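Local coordinates for protein geranyltranstransferase (IspA) (Helicobacter pylori, PDB 3LLW) that probably catalyses the head-to-tail condensation of isoprenoid diphosphates as a magnesium-dependent prenyltransferase of the FPP/GGPP synthase family, at residues Lys67-Ser70 / Glu75-Lys78; Tyr12-Arg17 / Asn71-Tyr76; Met199-Ser204 / Glu209-Trp214; Lys23-His28 / Ala39-Val44. All blocks are in the same frame, centred on the assembly; numbering follows the deposited sequence.

Contact 1: Lys67-Ser70 / Glu75-Lys78; sequences KDYS and EYFK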
loop_
_atom_site.group_PDB
_atom_site.type_symbol
_atom_site.label_atom_id
_atom_site.label_comp_id
_atom_site.label_asym_id
_atom_site.label_seq_id
_atom_site.Cartn_x
_atom_site.Cartn_y
_atom_site.Cartn_z
ATOM N N LYS A 67 -30.242 -7.339 10.555
ATOM C CA LYS A 67 -30.664 -7.813 9.235
ATOM C C LYS A 67 -30.047 -7.032 8.075
ATOM O O LYS A 67 -29.724 -7.615 7.034
ATOM C CB LYS A 67 -32.192 -7.859 9.128
ATOM C CG LYS A 67 -32.811 -9.066 9.837
ATOM C CD LYS A 67 -34.181 -9.414 9.264
ATOM C CE LYS A 67 -34.589 -10.838 9.625
ATOM N NZ LYS A 67 -35.787 -11.277 8.857
ATOM N N ASP A 68 -29.877 -5.723 8.267
ATOM C CA ASP A 68 -29.210 -4.859 7.284
ATOM C C ASP A 68 -27.704 -5.112 7.263
ATOM O O ASP A 68 -27.045 -4.891 6.242
ATOM C CB ASP A 68 -29.501 -3.381 7.562
ATOM C CG ASP A 68 -30.989 -3.043 7.470
ATOM O OD1 ASP A 68 -31.339 -1.857 7.668
ATOM O OD2 ASP A 68 -31.811 -3.952 7.206
ATOM N N TYR A 69 -27.173 -5.564 8.398
ATOM C CA TYR A 69 -25.806 -6.063 8.487
ATOM C C TYR A 69 -25.599 -7.240 7.534
ATOM O O TYR A 69 -24.681 -7.219 6.716
ATOM C CB TYR A 69 -25.478 -6.473 9.927
ATOM C CG TYR A 69 -24.141 -7.163 10.105
ATOM C CD1 TYR A 69 -24.026 -8.542 9.982
ATOM C CD2 TYR A 69 -22.992 -6.435 10.412
ATOM C CE1 TYR A 69 -22.793 -9.175 10.145
ATOM C CE2 TYR A 69 -21.762 -7.061 10.572
ATOM C CZ TYR A 69 -21.670 -8.426 10.437
ATOM O OH TYR A 69 -20.450 -9.045 10.606
ATOM N N SER A 70 -26.474 -8.243 7.635
ATOM C CA SER A 70 -26.321 -9.522 6.917
ATOM C C SER A 70 -26.426 -9.417 5.398
ATOM O O SER A 70 -25.943 -10.300 4.683
ATOM C CB SER A 70 -27.294 -10.577 7.457
ATOM O OG SER A 70 -26.887 -11.014 8.744
ATOM N N GLU A 75 -18.840 -8.046 2.622
ATOM C CA GLU A 75 -18.191 -6.780 2.360
ATOM C C GLU A 75 -17.521 -6.215 3.613
ATOM O O GLU A 75 -16.416 -5.674 3.531
ATOM C CB GLU A 75 -19.194 -5.773 1.792
ATOM C CG GLU A 75 -19.982 -6.279 0.587
ATOM C CD GLU A 75 -19.101 -6.948 -0.465
ATOM O OE1 GLU A 75 -19.392 -8.109 -0.835
ATOM O OE2 GLU A 75 -18.116 -6.323 -0.912
ATOM N N TYR A 76 -18.197 -6.342 4.759
ATOM C CA TYR A 76 -17.651 -5.938 6.054
ATOM C C TYR A 76 -16.442 -6.813 6.445
ATOM O O TYR A 76 -15.476 -6.337 7.048
ATOM C CB TYR A 76 -18.732 -6.015 7.122
ATOM C CG TYR A 76 -19.896 -5.054 6.924
ATOM C CD1 TYR A 76 -19.680 -3.742 6.512
ATOM C CD2 TYR A 76 -21.210 -5.453 7.183
ATOM C CE1 TYR A 76 -20.739 -2.850 6.346
ATOM C CE2 TYR A 76 -22.282 -4.573 7.014
ATOM C CZ TYR A 76 -22.031 -3.271 6.596
ATOM O OH TYR A 76 -23.064 -2.384 6.424
ATOM N N PHE A 77 -16.503 -8.087 6.082
ATOM C CA PHE A 77 -15.415 -9.006 6.356
ATOM C C PHE A 77 -14.188 -8.641 5.506
ATOM O O PHE A 77 -13.085 -8.649 6.010
ATOM C CB PHE A 77 -15.853 -10.448 6.111
ATOM C CG PHE A 77 -16.706 -11.034 7.208
ATOM C CD1 PHE A 77 -16.934 -10.348 8.399
ATOM C CD2 PHE A 77 -17.241 -12.314 7.064
ATOM C CE1 PHE A 77 -17.710 -10.902 9.405
ATOM C CE2 PHE A 77 -18.010 -12.886 8.075
ATOM C CZ PHE A 77 -18.243 -12.180 9.248
ATOM N N LYS A 78 -14.406 -8.284 4.240
ATOM C CA LYS A 78 -13.348 -7.778 3.360
ATOM C C LYS A 78 -12.594 -6.605 3.992
ATOM O O LYS A 78 -11.366 -6.646 4.100
ATOM C CB LYS A 78 -13.936 -7.341 2.022
ATOM C CG LYS A 78 -14.173 -8.463 1.037
ATOM C CD LYS A 78 -14.938 -7.913 -0.148
ATOM C CE LYS A 78 -15.410 -9.005 -1.097
ATOM N NZ LYS A 78 -16.277 -8.421 -2.175
#
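Tyr69 lays the CD2–CE2 side of its ring against the same side of Tyr76, with Tyr69 CE2 3.8 Å from Tyr76 CD2. The planes lie within 28° of parallel, but the centroids are 5.4 Å apart and the rings, slid past one another in opposite directions, barely overlap. At its edge, near its plane, the Tyr76 ring also meets the backbone: Tyr76 CE2 is 3.6 Å from Tyr69 O, so the slightly positive ring hydrogens face a carbonyl oxygen. A chi1 of 173° carries the Tyr69 ring from short helix 66-71 toward long helix 73-94, two helices of the all-alpha prenyl synthase fold, while Leu57, Leu60 and Cys61 of helix 51-63 pack on it. Tyrosine suits the place because its flat body packs among apolar side chains and its hydroxyl still finds a polar partner, Glu14 of helix 6-23. That same oxygen, Tyr69 OH, passes 3.5 Å from CE1 of Phe77, whose side chain crosses the tyrosine at about a right angle. Phe77, purely apolar, continues toward helix 6-23, where its ring meets Phe21. Within the helix, Lys78 NZ bridges back one turn to Glu75 OE2 at 3.1 Å, on the syn side of the carboxylate.

Contact 2: Tyr12-Arg17 / Asn71-Tyr76; sequences YNECER and NQQTEY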
loop_
_atom_site.group_PDB
_atom_site.type_symbol
_atom_site.label_atom_id
_atom_site.label_comp_id
_atom_site.label_asym_id
_atom_site.label_seq_id
_atom_site.Cartn_x
_atom_site.Cartn_y
_atom_site.Cartn_z
ATOM N N TYR A 12 -20.309 -11.786 19.054
ATOM C CA TYR A 12 -19.364 -12.888 19.274
ATOM C C TYR A 12 -19.398 -13.919 18.146
ATOM O O TYR A 12 -18.377 -14.510 17.792
ATOM C CB TYR A 12 -19.636 -13.586 20.609
ATOM C CG TYR A 12 -19.103 -12.862 21.829
ATOM C CD1 TYR A 12 -17.987 -12.026 21.743
ATOM C CD2 TYR A 12 -19.700 -13.037 23.078
ATOM C CE1 TYR A 12 -17.492 -11.368 22.861
ATOM C CE2 TYR A 12 -19.206 -12.389 24.208
ATOM C CZ TYR A 12 -18.100 -11.558 24.091
ATOM O OH TYR A 12 -17.603 -10.911 25.202
ATOM N N ASN A 13 -20.582 -14.117 17.588
ATOM C CA ASN A 13 -20.771 -15.064 16.515
ATOM C C ASN A 13 -20.223 -14.527 15.182
ATOM O O ASN A 13 -19.684 -15.296 14.383
ATOM C CB ASN A 13 -22.250 -15.443 16.420
ATOM C CG ASN A 13 -22.516 -16.508 15.396
ATOM O OD1 ASN A 13 -23.402 -16.353 14.554
ATOM N ND2 ASN A 13 -21.747 -17.597 15.445
ATOM N N GLU A 14 -20.352 -13.217 14.957
ATOM C CA GLU A 14 -19.743 -12.578 13.785
ATOM C C GLU A 14 -18.213 -12.627 13.786
ATOM O O GLU A 14 -17.598 -12.755 12.734
ATOM C CB GLU A 14 -20.240 -11.147 13.606
ATOM C CG GLU A 14 -21.686 -11.086 13.124
ATOM C CD GLU A 14 -21.940 -11.986 11.913
ATOM O OE1 GLU A 14 -21.192 -11.868 10.913
ATOM O OE2 GLU A 14 -22.887 -12.804 11.958
ATOM N N CYS A 15 -17.616 -12.549 14.968
ATOM C CA CYS A 15 -16.180 -12.710 15.128
ATOM C C CYS A 15 -15.709 -14.105 14.748
ATOM O O CYS A 15 -14.638 -14.255 14.173
ATOM C CB CYS A 15 -15.764 -12.372 16.561
ATOM S SG CYS A 15 -16.024 -10.628 16.945
ATOM N N GLU A 16 -16.513 -15.118 15.078
ATOM C CA GLU A 16 -16.215 -16.505 14.714
ATOM C C GLU A 16 -16.410 -16.715 13.220
ATOM O O GLU A 16 -15.651 -17.445 12.590
ATOM C CB GLU A 16 -17.090 -17.489 15.508
ATOM C CG GLU A 16 -16.808 -17.507 17.007
ATOM C CD GLU A 16 -15.357 -17.852 17.333
ATOM O OE1 GLU A 16 -14.924 -18.993 17.045
ATOM O OE2 GLU A 16 -14.648 -16.980 17.883
ATOM N N ARG A 17 -17.426 -16.054 12.667
ATOM C CA ARG A 17 -17.708 -16.110 11.242
ATOM C C ARG A 17 -16.694 -15.308 10.420
ATOM O O ARG A 17 -16.445 -15.640 9.254
ATOM C CB ARG A 17 -19.122 -15.600 10.950
ATOM C CG ARG A 17 -20.246 -16.568 11.272
ATOM C CD ARG A 17 -21.590 -15.875 11.057
ATOM N NE ARG A 17 -22.713 -16.806 11.130
ATOM C CZ ARG A 17 -23.982 -16.504 10.854
ATOM N NH1 ARG A 17 -24.327 -15.272 10.471
ATOM N NH2 ARG A 17 -24.914 -17.445 10.963
ATOM N N ASN A 71 -27.056 -8.341 4.921
ATOM C CA ASN A 71 -26.966 -7.930 3.519
ATOM C C ASN A 71 -25.519 -7.816 3.048
ATOM O O ASN A 71 -25.146 -8.381 2.021
ATOM C CB ASN A 71 -27.642 -6.569 3.314
ATOM C CG ASN A 71 -29.122 -6.680 3.006
ATOM O OD1 ASN A 71 -29.591 -7.694 2.479
ATOM N ND2 ASN A 71 -29.868 -5.623 3.318
ATOM N N GLN A 72 -24.707 -7.105 3.825
ATOM C CA GLN A 72 -23.371 -6.719 3.391
ATOM C C GLN A 72 -22.237 -7.358 4.194
ATOM O O GLN A 72 -21.108 -6.877 4.179
ATOM C CB GLN A 72 -23.273 -5.199 3.394
ATOM C CG GLN A 72 -24.003 -4.585 2.199
ATOM C CD GLN A 72 -24.555 -3.209 2.478
ATOM O OE1 GLN A 72 -24.981 -2.906 3.594
ATOM N NE2 GLN A 72 -24.566 -2.363 1.453
ATOM N N GLN A 73 -22.555 -8.454 4.874
ATOM C CA GLN A 73 -21.633 -9.148 5.772
ATOM C C GLN A 73 -20.272 -9.453 5.148
ATOM O O GLN A 73 -19.234 -9.218 5.771
ATOM C CB GLN A 73 -22.261 -10.451 6.268
ATOM C CG GLN A 73 -21.481 -11.105 7.383
ATOM C CD GLN A 73 -21.661 -12.604 7.439
ATOM O OE1 GLN A 73 -21.514 -13.302 6.433
ATOM N NE2 GLN A 73 -21.965 -13.114 8.627
ATOM N N THR A 74 -20.269 -9.969 3.924
ATOM C CA THR A 74 -19.008 -10.371 3.295
ATOM C C THR A 74 -18.164 -9.152 2.917
ATOM O O THR A 74 -16.936 -9.217 2.923
ATOM C CB THR A 74 -19.213 -11.300 2.082
ATOM O OG1 THR A 74 -20.061 -10.658 1.125
ATOM C CG2 THR A 74 -19.837 -12.623 2.515
ATOM N N GLU A 75 -18.840 -8.046 2.622
ATOM C CA GLU A 75 -18.191 -6.780 2.360
ATOM C C GLU A 75 -17.521 -6.215 3.613
ATOM O O GLU A 75 -16.416 -5.674 3.531
ATOM C CB GLU A 75 -19.194 -5.773 1.792
ATOM C CG GLU A 75 -19.982 -6.279 0.587
ATOM C CD GLU A 75 -19.101 -6.948 -0.465
ATOM O OE1 GLU A 75 -19.392 -8.109 -0.835
ATOM O OE2 GLU A 75 -18.116 -6.323 -0.912
ATOM N N TYR A 76 -18.197 -6.342 4.759
ATOM C CA TYR A 76 -17.651 -5.938 6.054
ATOM C C TYR A 76 -16.442 -6.813 6.445
ATOM O O TYR A 76 -15.476 -6.337 7.048
ATOM C CB TYR A 76 -18.732 -6.015 7.122
ATOM C CG TYR A 76 -19.896 -5.054 6.924
ATOM C CD1 TYR A 76 -19.680 -3.742 6.512
ATOM C CD2 TYR A 76 -21.210 -5.453 7.183
ATOM C CE1 TYR A 76 -20.739 -2.850 6.346
ATOM C CE2 TYR A 76 -22.282 -4.573 7.014
ATOM C CZ TYR A 76 -22.031 -3.271 6.596
ATOM O OH TYR A 76 -23.064 -2.384 6.424
#
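Gln73 reaches across from the first turn of helix 73-94 to Glu14 on helix 6-23, a polar bridge between two helices of the all-alpha prenyl synthase fold. Gln73 NE2 donates to Glu14 OE1 at 2.7 Å, using the syn lone pair of that oxygen. The bond is short but bent, with an N-H...O angle of 143°, and the acceptor lies 24° out of the plane of the amide. Carboxylate and amide planes are turned 41° from each other. Glutamine is long enough for a position where the backbones stand well apart, the nearest CA atoms, those of Glu14 and Gln73, being 8.9 Å from each other: its chain, extended beyond CG, lets the amide span most of the distance. Glu14 does the opposite, bending at chi2 so that its carboxylate stays close to its own helix.

The second shell fixes that carboxylate. Tyr69 OH also hydrogen-bonds to Glu14 OE1, so one oxygen serves two partners, while Cys61 and Phe77 pack against the side chain. Such a buried acid would probably be stabilised as the anion by these polar neighbours and by the nearby positive charge of Arg17. One helical turn on, the exposed, extended Arg17 stands at the solvent side of the pair. Its guanidinium plane is nearly perpendicular to the Gln73 amide, and Arg17 NH1 lies 3.7 Å from Gln73 NE2. Arg17 NH1 completes the group with a weak hydrogen bond, within a salt bridge, to Glu14 OE2 at 3.2 Å.

Contact 3: Met199-Ser204 / Glu209-Trp214; sequences MGLVAS and EELFKW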
loop_
_atom_site.group_PDB
_atom_site.type_symbol
_atom_site.label_atom_id
_atom_site.label_comp_id
_atom_site.label_asym_id
_atom_site.label_seq_id
_atom_site.Cartn_x
_atom_site.Cartn_y
_atom_site.Cartn_z
ATOM N N MET A 199 -13.052 3.207 11.476
ATOM C CA MET A 199 -13.381 2.527 10.229
ATOM C C MET A 199 -14.669 1.731 10.435
ATOM O O MET A 199 -15.441 1.562 9.486
ATOM C CB MET A 199 -12.238 1.623 9.713
ATOM C CG MET A 199 -11.065 2.324 8.965
ATOM S SD MET A 199 -9.583 1.220 8.829
ATOM C CE MET A 199 -10.131 0.289 7.404
ATOM N N GLY A 200 -14.910 1.275 11.672
ATOM C CA GLY A 200 -16.228 0.736 12.066
ATOM C C GLY A 200 -17.388 1.740 11.943
ATOM O O GLY A 200 -18.481 1.381 11.477
ATOM N N LEU A 201 -17.166 2.984 12.365
ATOM C CA LEU A 201 -18.225 4.036 12.268
ATOM C C LEU A 201 -18.514 4.394 10.811
ATOM O O LEU A 201 -19.647 4.315 10.360
ATOM C CB LEU A 201 -17.862 5.299 13.074
ATOM C CG LEU A 201 -18.851 6.488 13.008
ATOM C CD1 LEU A 201 -20.264 6.090 13.451
ATOM C CD2 LEU A 201 -18.376 7.645 13.843
ATOM N N VAL A 202 -17.463 4.769 10.089
ATOM C CA VAL A 202 -17.512 5.060 8.660
ATOM C C VAL A 202 -18.228 3.967 7.851
ATOM O O VAL A 202 -19.184 4.268 7.116
ATOM C CB VAL A 202 -16.073 5.345 8.121
ATOM C CG1 VAL A 202 -16.013 5.311 6.599
ATOM C CG2 VAL A 202 -15.590 6.686 8.629
ATOM N N ALA A 203 -17.797 2.710 8.018
ATOM C CA ALA A 203 -18.417 1.565 7.323
ATOM C C ALA A 203 -19.902 1.338 7.647
ATOM O O ALA A 203 -20.634 0.828 6.807
ATOM C CB ALA A 203 -17.631 0.286 7.569
ATOM N N SER A 204 -20.340 1.715 8.850
ATOM C CA SER A 204 -21.753 1.578 9.234
ATOM C C SER A 204 -22.691 2.544 8.503
ATOM O O SER A 204 -23.896 2.306 8.443
ATOM C CB SER A 204 -21.935 1.722 10.746
ATOM O OG SER A 204 -21.827 3.073 11.145
ATOM N N GLU A 209 -20.415 13.226 14.006
ATOM C CA GLU A 209 -19.113 13.880 14.096
ATOM C C GLU A 209 -18.504 13.775 15.496
ATOM O O GLU A 209 -17.291 13.618 15.642
ATOM C CB GLU A 209 -19.222 15.345 13.633
ATOM C CG GLU A 209 -20.225 16.248 14.426
ATOM C CD GLU A 209 -21.679 16.258 13.895
ATOM O OE1 GLU A 209 -22.210 15.210 13.449
ATOM O OE2 GLU A 209 -22.302 17.342 13.948
ATOM N N GLU A 210 -19.370 13.834 16.509
ATOM C CA GLU A 210 -18.980 13.749 17.906
ATOM C C GLU A 210 -18.496 12.357 18.287
ATOM O O GLU A 210 -17.559 12.224 19.075
ATOM C CB GLU A 210 -20.155 14.115 18.805
ATOM C CG GLU A 210 -20.267 15.590 19.172
ATOM C CD GLU A 210 -20.964 15.797 20.516
ATOM O OE1 GLU A 210 -21.921 15.051 20.831
ATOM O OE2 GLU A 210 -20.547 16.708 21.264
ATOM N N LEU A 211 -19.159 11.331 17.748
ATOM C CA LEU A 211 -18.809 9.936 18.033
ATOM C C LEU A 211 -17.492 9.580 17.359
ATOM O O LEU A 211 -16.687 8.827 17.917
ATOM C CB LEU A 211 -19.919 8.966 17.599
ATOM C CG LEU A 211 -19.700 7.484 17.934
ATOM C CD1 LEU A 211 -19.532 7.300 19.433
ATOM C CD2 LEU A 211 -20.829 6.605 17.411
ATOM N N PHE A 212 -17.291 10.128 16.161
ATOM C CA PHE A 212 -16.039 10.013 15.440
ATOM C C PHE A 212 -14.883 10.496 16.305
ATOM O O PHE A 212 -13.931 9.736 16.558
ATOM C CB PHE A 212 -16.090 10.787 14.119
ATOM C CG PHE A 212 -14.950 10.475 13.186
ATOM C CD1 PHE A 212 -15.109 9.539 12.168
ATOM C CD2 PHE A 212 -13.712 11.112 13.323
ATOM C CE1 PHE A 212 -14.056 9.242 11.305
ATOM C CE2 PHE A 212 -12.657 10.822 12.460
ATOM C CZ PHE A 212 -12.829 9.889 11.449
ATOM N N LYS A 213 -14.982 11.742 16.767
ATOM C CA LYS A 213 -13.944 12.354 17.589
ATOM C C LYS A 213 -13.697 11.531 18.841
ATOM O O LYS A 213 -12.539 11.293 19.237
ATOM C CB LYS A 213 -14.327 13.785 17.964
ATOM C CG LYS A 213 -13.925 14.838 16.939
ATOM C CD LYS A 213 -13.995 16.236 17.561
ATOM C CE LYS A 213 -12.848 17.141 17.088
ATOM N NZ LYS A 213 -12.950 17.528 15.647
ATOM N N TRP A 214 -14.801 11.083 19.439
ATOM C CA TRP A 214 -14.761 10.254 20.627
ATOM C C TRP A 214 -14.054 8.915 20.380
ATOM O O TRP A 214 -13.181 8.542 21.162
ATOM C CB TRP A 214 -16.175 10.026 21.178
ATOM C CG TRP A 214 -16.164 9.382 22.528
ATOM C CD1 TRP A 214 -16.165 10.013 23.732
ATOM C CD2 TRP A 214 -16.110 7.979 22.807
ATOM N NE1 TRP A 214 -16.131 9.092 24.747
ATOM C CE2 TRP A 214 -16.088 7.835 24.207
ATOM C CE3 TRP A 214 -16.069 6.827 22.006
ATOM C CZ2 TRP A 214 -16.036 6.591 24.827
ATOM C CZ3 TRP A 214 -16.013 5.593 22.617
ATOM C CH2 TRP A 214 -16.000 5.482 24.019
#
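This is an apolar contact between two consecutive, nearly antiparallel helices, made just beside the short connection that reverses the chain after helix 178-204 and leads into helix 209-236. The axes of the two segments approach to 10.3 Å with their directions 155° apart. Leu201 is the central side chain, buried and divided between two neighbours by its fork. Its CD1 methyl meets CD2 of Leu211 at 4.0 Å, whereas Leu201 CD2 presses on the helix backbone itself, 3.6 Å from Phe212 N, and also touches the CB of that phenylalanine. A chi1 of 178° sets the branch point of Leu201 beside its own carbonyl carbon and toward the facing helix; a branched, flexible aliphatic chain is well suited to fill the angle between a leucine and a helix surface.

Together the two helices form an alpha-alpha hairpin within the all-alpha prenyl synthase fold, and further helices complete its packing: Leu201 also touches Leu63 of helix 51-63, and Leu148 of helix 142-156 lies against Val202. Toward the partly exposed side, the compact, beta-branched Val202 brings CG2 to 4.0 Å from Phe212 CE1, meeting the broad phenylalanine ring at its edge and near its plane.

Near the turn, Ser204 folds its hydroxyl back onto its own helix, with Ser204 OG donating to Leu201 O at 2.6 Å. The bond lies in the carbonyl plane on a lone pair. A small polar residue thereby uses a carbonyl one turn back in its own helix, while Leu60 and Leu63 touch its side chain.

Contact 4: Lys23-His28 / Ala39-Val44; sequences KNHHLH and AFFEMV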
loop_
_atom_site.group_PDB
_atom_site.type_symbol
_atom_site.label_atom_id
_atom_site.label_comp_id
_atom_site.label_asym_id
_atom_site.label_seq_id
_atom_site.Cartn_x
_atom_site.Cartn_y
_atom_site.Cartn_z
ATOM N N LYS A 23 -9.954 -17.835 6.845
ATOM C CA LYS A 23 -9.485 -19.206 6.575
ATOM C C LYS A 23 -9.787 -19.643 5.135
ATOM O O LYS A 23 -8.956 -20.260 4.486
ATOM C CB LYS A 23 -10.114 -20.176 7.585
ATOM C CG LYS A 23 -9.627 -21.621 7.515
ATOM C CD LYS A 23 -10.670 -22.607 8.062
ATOM C CE LYS A 23 -10.486 -22.897 9.556
ATOM N NZ LYS A 23 -10.981 -21.805 10.452
ATOM N N ASN A 24 -10.966 -19.283 4.631
ATOM C CA ASN A 24 -11.408 -19.679 3.291
ATOM C C ASN A 24 -11.111 -18.663 2.205
ATOM O O ASN A 24 -11.563 -18.816 1.067
ATOM C CB ASN A 24 -12.912 -19.977 3.289
ATOM C CG ASN A 24 -13.249 -21.252 4.016
ATOM O OD1 ASN A 24 -12.552 -22.264 3.884
ATOM N ND2 ASN A 24 -14.324 -21.216 4.792
ATOM N N HIS A 25 -10.372 -17.616 2.562
ATOM C CA HIS A 25 -9.974 -16.605 1.598
ATOM C C HIS A 25 -8.804 -17.142 0.791
ATOM O O HIS A 25 -7.739 -17.428 1.338
ATOM C CB HIS A 25 -9.610 -15.287 2.289
ATOM C CG HIS A 25 -9.521 -14.132 1.347
ATOM N ND1 HIS A 25 -10.636 -13.480 0.865
ATOM C CD2 HIS A 25 -8.455 -13.535 0.767
ATOM C CE1 HIS A 25 -10.260 -12.520 0.041
ATOM N NE2 HIS A 25 -8.941 -12.534 -0.037
ATOM N N HIS A 26 -9.031 -17.315 -0.504
ATOM C CA HIS A 26 -8.009 -17.826 -1.404
ATOM C C HIS A 26 -7.796 -16.835 -2.527
ATOM O O HIS A 26 -8.753 -16.290 -3.089
ATOM C CB HIS A 26 -8.389 -19.198 -1.977
ATOM C CG HIS A 26 -8.614 -20.252 -0.934
ATOM N ND1 HIS A 26 -7.604 -20.730 -0.125
ATOM C CD2 HIS A 26 -9.735 -20.926 -0.574
ATOM C CE1 HIS A 26 -8.093 -21.647 0.691
ATOM N NE2 HIS A 26 -9.383 -21.786 0.440
ATOM N N LEU A 27 -6.531 -16.573 -2.818
ATOM C CA LEU A 27 -6.173 -15.792 -3.981
ATOM C C LEU A 27 -5.547 -16.762 -4.963
ATOM O O LEU A 27 -4.605 -17.491 -4.616
ATOM C CB LEU A 27 -5.222 -14.650 -3.606
ATOM C CG LEU A 27 -4.621 -13.823 -4.752
ATOM C CD1 LEU A 27 -4.932 -12.328 -4.614
ATOM C CD2 LEU A 27 -3.115 -14.094 -4.886
ATOM N N HIS A 28 -6.105 -16.807 -6.168
ATOM C CA HIS A 28 -5.570 -17.669 -7.210
ATOM C C HIS A 28 -4.458 -16.941 -7.946
ATOM O O HIS A 28 -4.684 -15.872 -8.518
ATOM C CB HIS A 28 -6.658 -18.134 -8.183
ATOM C CG HIS A 28 -6.131 -18.935 -9.336
ATOM N ND1 HIS A 28 -5.212 -19.955 -9.179
ATOM C CD2 HIS A 28 -6.388 -18.866 -10.666
ATOM C CE1 HIS A 28 -4.927 -20.477 -10.359
ATOM N NE2 HIS A 28 -5.629 -19.836 -11.277
ATOM N N ALA A 39 2.741 -18.867 0.044
ATOM C CA ALA A 39 3.491 -17.951 0.900
ATOM C C ALA A 39 2.790 -16.595 1.119
ATOM O O ALA A 39 3.032 -15.942 2.131
ATOM C CB ALA A 39 4.849 -17.731 0.329
ATOM N N PHE A 40 1.941 -16.186 0.174
ATOM C CA PHE A 40 1.217 -14.907 0.254
ATOM C C PHE A 40 0.375 -14.738 1.521
ATOM O O PHE A 40 0.540 -13.757 2.233
ATOM C CB PHE A 40 0.344 -14.682 -0.996
ATOM C CG PHE A 40 -0.455 -13.403 -0.963
ATOM C CD1 PHE A 40 0.185 -12.158 -0.880
ATOM C CD2 PHE A 40 -1.846 -13.437 -1.020
ATOM C CE1 PHE A 40 -0.549 -10.981 -0.856
ATOM C CE2 PHE A 40 -2.599 -12.259 -0.996
ATOM C CZ PHE A 40 -1.958 -11.031 -0.916
ATOM N N PHE A 41 -0.504 -15.701 1.805
ATOM C CA PHE A 41 -1.457 -15.571 2.903
ATOM C C PHE A 41 -1.059 -16.348 4.160
ATOM O O PHE A 41 -1.699 -16.228 5.204
ATOM C CB PHE A 41 -2.843 -15.995 2.426
ATOM C CG PHE A 41 -3.956 -15.087 2.896
ATOM C CD1 PHE A 41 -4.001 -13.746 2.501
ATOM C CD2 PHE A 41 -4.972 -15.579 3.712
ATOM C CE1 PHE A 41 -5.045 -12.898 2.922
ATOM C CE2 PHE A 41 -6.017 -14.752 4.140
ATOM C CZ PHE A 41 -6.052 -13.405 3.742
ATOM N N GLU A 42 0.009 -17.131 4.048
ATOM C CA GLU A 42 0.475 -18.025 5.098
ATOM C C GLU A 42 0.574 -17.384 6.490
ATOM O O GLU A 42 0.075 -17.947 7.467
ATOM C CB GLU A 42 1.835 -18.614 4.694
ATOM C CG GLU A 42 2.214 -19.857 5.459
ATOM C CD GLU A 42 3.480 -20.520 4.928
ATOM O OE1 GLU A 42 3.700 -20.506 3.695
ATOM O OE2 GLU A 42 4.245 -21.071 5.747
ATOM N N MET A 43 1.207 -16.209 6.577
ATOM C CA MET A 43 1.353 -15.502 7.856
ATOM C C MET A 43 0.038 -14.854 8.330
ATOM O O MET A 43 -0.105 -14.528 9.514
ATOM C CB MET A 43 2.479 -14.461 7.795
ATOM C CG MET A 43 3.856 -15.014 7.452
ATOM S SD MET A 43 4.389 -16.436 8.438
ATOM C CE MET A 43 4.459 -17.717 7.243
ATOM N N VAL A 44 -0.919 -14.669 7.426
ATOM C CA VAL A 44 -2.242 -14.179 7.840
ATOM C C VAL A 44 -3.008 -15.345 8.469
ATOM O O VAL A 44 -3.673 -15.180 9.493
ATOM C CB VAL A 44 -3.075 -13.584 6.664
ATOM C CG1 VAL A 44 -4.322 -12.836 7.188
ATOM C CG2 VAL A 44 -2.225 -12.663 5.821
#
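The extended loop that follows helix 6-23 runs back beside helix 36-45, so that alternate side chains of the loop face the helix. His25 and Leu27 point to it, and His26 between them points away, as expected for an extended chain. The imidazole of His25 meets the ring of Phe41 obliquely: the centroids are 5.4 Å apart, the planes at 36°, and the closest atoms are His25 CD2 and Phe41 CZ at 3.8 Å. With its CG turned away from the backbone N (chi1 -166°), the histidine ring is directed off the loop and across the phenylalanine. Histidine can do two jobs here, offering its CD2 carbon to an aromatic neighbour while its NE2 hydrogen-bonds to the hydroxyl of Tyr130 on helix 117-137.

One face of Phe41 is covered by its own helix: Val44 CB sits 3.9 Å above the centre of the Phe41 ring. Leu81 and Cys85 of helix 73-94 also pack on it, largely apolar neighbours that suit a phenylalanine. One residue back, Phe40 receives Leu27, whose CD2 methyl is 4.1 Å from Phe40 CD2, the two side chains crossing at about a right angle. Leucine gives a branched end that can nestle against a ring without polar demands. Tyr130 meets Phe40 edge-to-face, and in the dimer Ile158 of the second subunit packs on Phe40 while Lys159 of that subunit packs on Leu27. The contact thus joins a loop, a helix and the subunit interface in the helical dimer known from prenyl synthases of this family.

Overall arrangement
From the N terminus, helix 6-23 supplies the first half of contact 2, and the loop after it runs into contact 4, which closes a short loop by returning to helix 36-45. That loop is nested inside the much longer one that contact 2 closes when the chain reaches the start of helix 73-94. Contact 1 closes the tight turn between helix 66-71 and helix 73-94, overlapping the end of contact 2's loop; the two share Glu75 and Tyr76, their centres about 6 Å apart. Contact 3 comes later in the chain as the hairpin of helices 178-204 and 209-236; Tyr76 CE1 touches Ala203 O at 3.7 Å, joining it to contacts 1 and 2. Contact 4 stands apart, about 30 Å from contact 3 between centres.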